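Local coordinates for putative transcriptional regulator protein, LacI family (PDB 3MIZ) that probably binds cis-regulatory DNA as a transcription factor of the LacI family, through a region outside this crystallised periplasmic-binding-protein-like fragment, at residues Asp21-Thr26 with Val77-Arg82. Residues are numbered along the deposited sequence; the frame is centred on the assembly and turned at random.
Sequences DYVSTT and VTMYRR
Both oxygens of the Asp-21 carboxylate are engaged by the 77-82 segment. OD1 accepts from the backbone N of Met-79 on its syn lone pair (2.9 Å, 156° at the hydrogen), and Tyr-22 N reaches the same oxygen from above the carboxylate plane. OD2 uses its anti lone pair for a salt bridge to Arg-82 NH1 (2.8 Å), the carboxylate and guanidinium being nearly coplanar at 14°; a water donating to OD2 accepts from Tyr-80 N. Replacing Asp-21 with an alanine removes both oxygens and would probably leave Arg-82 without this charge partner and Met-79 N without this acceptor. Packing is tightest around selenomethionine Met-79, where chi1 of -73° sets CG 3.3 Å from Tyr-22 C, while CB meets Thr-26 CG2 at 3.4 Å, closer than usual for carbons. The partly exposed tyrosine side is looser: the Tyr-22 and Tyr-80 ring planes almost align but are displaced until overlap nearly vanishes (centroids 5.8 Å apart), and the water sits over the Tyr-80 ring centre. Loops after neighbouring parallel strands 15-20 and 73-78 thus meet at the strands' C-terminal ends, where LacI-family relatives line their effector cleft, before helix 30-42 and strand 81-83.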
ATOM      1  N   ASP A  21      -1.742  -9.866  11.205  1.00 16.48           N
ATOM      2  CA  ASP A  21      -1.579  -8.914  12.292  1.00 17.82           C
ATOM      3  C   ASP A  21      -1.831  -7.440  11.974  1.00 21.93           C
ATOM      4  O   ASP A  21      -2.807  -6.862  12.453  1.00 21.94           O
ATOM      5  CB  ASP A  21      -0.192  -9.067  12.951  1.00 16.94           C
ATOM      6  CG  ASP A  21       0.964  -9.081  11.946  1.00 18.16           C
ATOM      7  OD1 ASP A  21       0.750  -8.803  10.747  1.00 13.85           O
ATOM      8  OD2 ASP A  21       2.105  -9.367  12.376  1.00 17.75           O
ATOM      9  N   TYR A  22      -0.985  -6.832  11.147  1.00 24.49           N
ATOM     10  CA  TYR A  22      -1.122  -5.400  10.879  1.00 25.71           C
ATOM     11  C   TYR A  22      -1.520  -4.981   9.474  1.00 25.85           C
ATOM     12  O   TYR A  22      -1.040  -3.962   8.973  1.00 27.85           O
ATOM     13  CB  TYR A  22       0.187  -4.707  11.251  1.00 22.75           C
ATOM     14  CG  TYR A  22       0.665  -5.053  12.638  1.00 25.85           C
ATOM     15  CD1 TYR A  22       0.026  -4.539  13.768  1.00 26.53           C
ATOM     16  CD2 TYR A  22       1.738  -5.918  12.827  1.00 26.04           C
ATOM     17  CE1 TYR A  22       0.445  -4.879  15.050  1.00 27.20           C
ATOM     18  CE2 TYR A  22       2.166  -6.266  14.105  1.00 27.95           C
ATOM     19  CZ  TYR A  22       1.511  -5.742  15.213  1.00 27.72           C
ATOM     20  OH  TYR A  22       1.921  -6.097  16.476  1.00 30.59           O
ATOM     21  N   VAL A  23      -2.415  -5.735   8.852  1.00 27.26           N
ATOM     22  CA  VAL A  23      -2.844  -5.431   7.492  1.00 27.04           C
ATOM     23  C   VAL A  23      -3.553  -4.079   7.346  1.00 30.97           C
ATOM     24  O   VAL A  23      -3.463  -3.441   6.293  1.00 30.56           O
ATOM     25  CB  VAL A  23      -3.770  -6.557   6.940  1.00 26.73           C
ATOM     26  CG1 VAL A  23      -5.141  -6.473   7.581  1.00 27.71           C
ATOM     27  CG2 VAL A  23      -3.864  -6.468   5.433  1.00 23.04           C
ATOM     28  N   SER A  24      -4.242  -3.628   8.396  1.00 31.18           N
ATOM     29  CA  SER A  24      -4.960  -2.357   8.319  1.00 34.94           C
ATOM     30  C   SER A  24      -4.027  -1.154   8.393  1.00 37.22           C
ATOM     31  O   SER A  24      -4.437  -0.028   8.125  1.00 36.74           O
ATOM     32  CB  SER A  24      -6.005  -2.259   9.433  1.00 34.71           C
ATOM     33  OG  SER A  24      -5.394  -2.111  10.704  1.00 37.18           O
ATOM     34  N   THR A  25      -2.774  -1.396   8.764  1.00 40.03           N
ATOM     35  CA  THR A  25      -1.789  -0.326   8.865  1.00 44.03           C
ATOM     36  C   THR A  25      -0.528  -0.636   8.053  1.00 45.97           C
ATOM     37  O   THR A  25       0.385   0.188   7.974  1.00 46.46           O
ATOM     38  CB  THR A  25      -1.392  -0.074  10.331  1.00 43.82           C
ATOM     39  OG1 THR A  25      -0.396   0.956  10.385  1.00 47.32           O
ATOM     40  CG2 THR A  25      -0.845  -1.347  10.964  1.00 42.62           C
ATOM     41  N   THR A  26      -0.489  -1.825   7.454  1.00 47.60           N
ATOM     42  CA  THR A  26       0.641  -2.264   6.630  1.00 49.47           C
ATOM     43  C   THR A  26       0.109  -2.896   5.341  1.00 49.49           C
ATOM     44  O   THR A  26      -0.224  -4.078   5.315  1.00 49.99           O
ATOM     45  CB  THR A  26       1.514  -3.315   7.372  1.00 48.96           C
ATOM     46  OG1 THR A  26       2.099  -2.718   8.539  1.00 51.73           O
ATOM     47  CG2 THR A  26       2.628  -3.825   6.472  1.00 51.98           C
ATOM     48  N   VAL A  77      -0.382 -15.221   8.714  1.00 13.79           N
ATOM     49  CA  VAL A  77       0.464 -14.316   7.949  1.00 12.34           C
ATOM     50  C   VAL A  77       0.802 -13.018   8.672  1.00 12.49           C
ATOM     51  O   VAL A  77      -0.079 -12.308   9.162  1.00 11.86           O
ATOM     52  CB  VAL A  77      -0.229 -13.961   6.606  1.00 15.16           C
ATOM     53  CG1 VAL A  77       0.684 -13.099   5.743  1.00 15.99           C
ATOM     54  CG2 VAL A  77      -0.638 -15.230   5.887  1.00 14.16           C
ATOM     55  N   THR A  78       2.086 -12.703   8.738  1.00 12.37           N
ATOM     56  CA  THR A  78       2.501 -11.460   9.375  1.00 12.18           C
ATOM     57  C   THR A  78       2.859 -10.459   8.278  1.00 13.50           C
ATOM     58  O   THR A  78       3.352 -10.845   7.212  1.00 13.97           O
ATOM     59  CB  THR A  78       3.704 -11.689  10.314  1.00 11.92           C
ATOM     60  OG1 THR A  78       4.753 -12.369   9.614  1.00 10.23           O
ATOM     61  CG2 THR A  78       3.274 -12.543  11.511  1.00  9.53           C
HETATM   62  N   MSE A  79       2.598  -9.178   8.526  1.00 14.40           N
HETATM   63  CA  MSE A  79       2.902  -8.141   7.541  1.00 15.52           C
HETATM   64  C   MSE A  79       4.405  -8.027   7.294  1.00 15.50           C
HETATM   65  O   MSE A  79       4.843  -7.778   6.168  1.00 14.49           O
HETATM   66  CB  MSE A  79       2.329  -6.801   7.999  1.00 17.22           C
HETATM   67  CG  MSE A  79       0.821  -6.727   7.882  1.00 26.35           C
HETATM   68 SE   MSE A  79       0.249  -6.982   6.038  1.00 38.53          SE
HETATM   69  CE  MSE A  79      -0.277  -8.859   6.091  1.00 29.04           C
ATOM     70  N   TYR A  80       5.199  -8.181   8.348  1.00 15.99           N
ATOM     71  CA  TYR A  80       6.647  -8.158   8.189  1.00 16.84           C
ATOM     72  C   TYR A  80       7.181  -9.406   8.858  1.00 17.45           C
ATOM     73  O   TYR A  80       6.492 -10.043   9.658  1.00 16.17           O
ATOM     74  CB  TYR A  80       7.291  -6.894   8.792  1.00 17.54           C
ATOM     75  CG  TYR A  80       6.790  -6.495  10.155  1.00 18.41           C
ATOM     76  CD1 TYR A  80       5.797  -5.523  10.294  1.00 19.70           C
ATOM     77  CD2 TYR A  80       7.316  -7.074  11.311  1.00 18.11           C
ATOM     78  CE1 TYR A  80       5.343  -5.131  11.551  1.00 19.01           C
ATOM     79  CE2 TYR A  80       6.864  -6.693  12.569  1.00 19.68           C
ATOM     80  CZ  TYR A  80       5.883  -5.721  12.681  1.00 19.05           C
ATOM     81  OH  TYR A  80       5.461  -5.324  13.927  1.00 19.63           O
ATOM     82  N   ARG A  81       8.411  -9.769   8.528  1.00 15.60           N
ATOM     83  CA  ARG A  81       8.989 -10.976   9.077  1.00 16.42           C
ATOM     84  C   ARG A  81       9.084 -10.952  10.599  1.00 17.10           C
ATOM     85  O   ARG A  81       9.632 -10.025  11.186  1.00 16.82           O
ATOM     86  CB  ARG A  81      10.354 -11.206   8.452  1.00 17.60           C
ATOM     87  CG  ARG A  81      10.790 -12.639   8.494  1.00 19.65           C
ATOM     88  CD  ARG A  81      12.046 -12.816   7.680  1.00 18.47           C
ATOM     89  NE  ARG A  81      12.652 -14.114   7.922  1.00 20.62           N
ATOM     90  CZ  ARG A  81      13.806 -14.496   7.396  1.00 21.05           C
ATOM     91  NH1 ARG A  81      14.470 -13.668   6.595  1.00 20.85           N
ATOM     92  NH2 ARG A  81      14.293 -15.694   7.671  1.00 22.17           N
ATOM     93  N   ARG A  82       8.535 -11.985  11.232  1.00 15.34           N
ATOM     94  CA  ARG A  82       8.530 -12.072  12.687  1.00 15.33           C
ATOM     95  C   ARG A  82       8.785 -13.499  13.160  1.00 15.51           C
ATOM     96  O   ARG A  82       8.625 -14.461  12.402  1.00 16.75           O
ATOM     97  CB  ARG A  82       7.162 -11.644  13.244  1.00 16.22           C
ATOM     98  CG  ARG A  82       6.736 -10.208  12.985  1.00 14.79           C
ATOM     99  CD  ARG A  82       5.309  -9.989  13.482  1.00 17.31           C
ATOM    100  NE  ARG A  82       5.175 -10.369  14.886  1.00 16.89           N
ATOM    101  CZ  ARG A  82       4.018 -10.603  15.499  1.00 20.84           C
ATOM    102  NH1 ARG A  82       2.871 -10.497  14.837  1.00 15.49           N
ATOM    103  NH2 ARG A  82       4.008 -10.961  16.780  1.00 17.20           N
TER
HETATM  104  O   HOH W   1       4.073  -8.056  11.025  1.00 15.27           O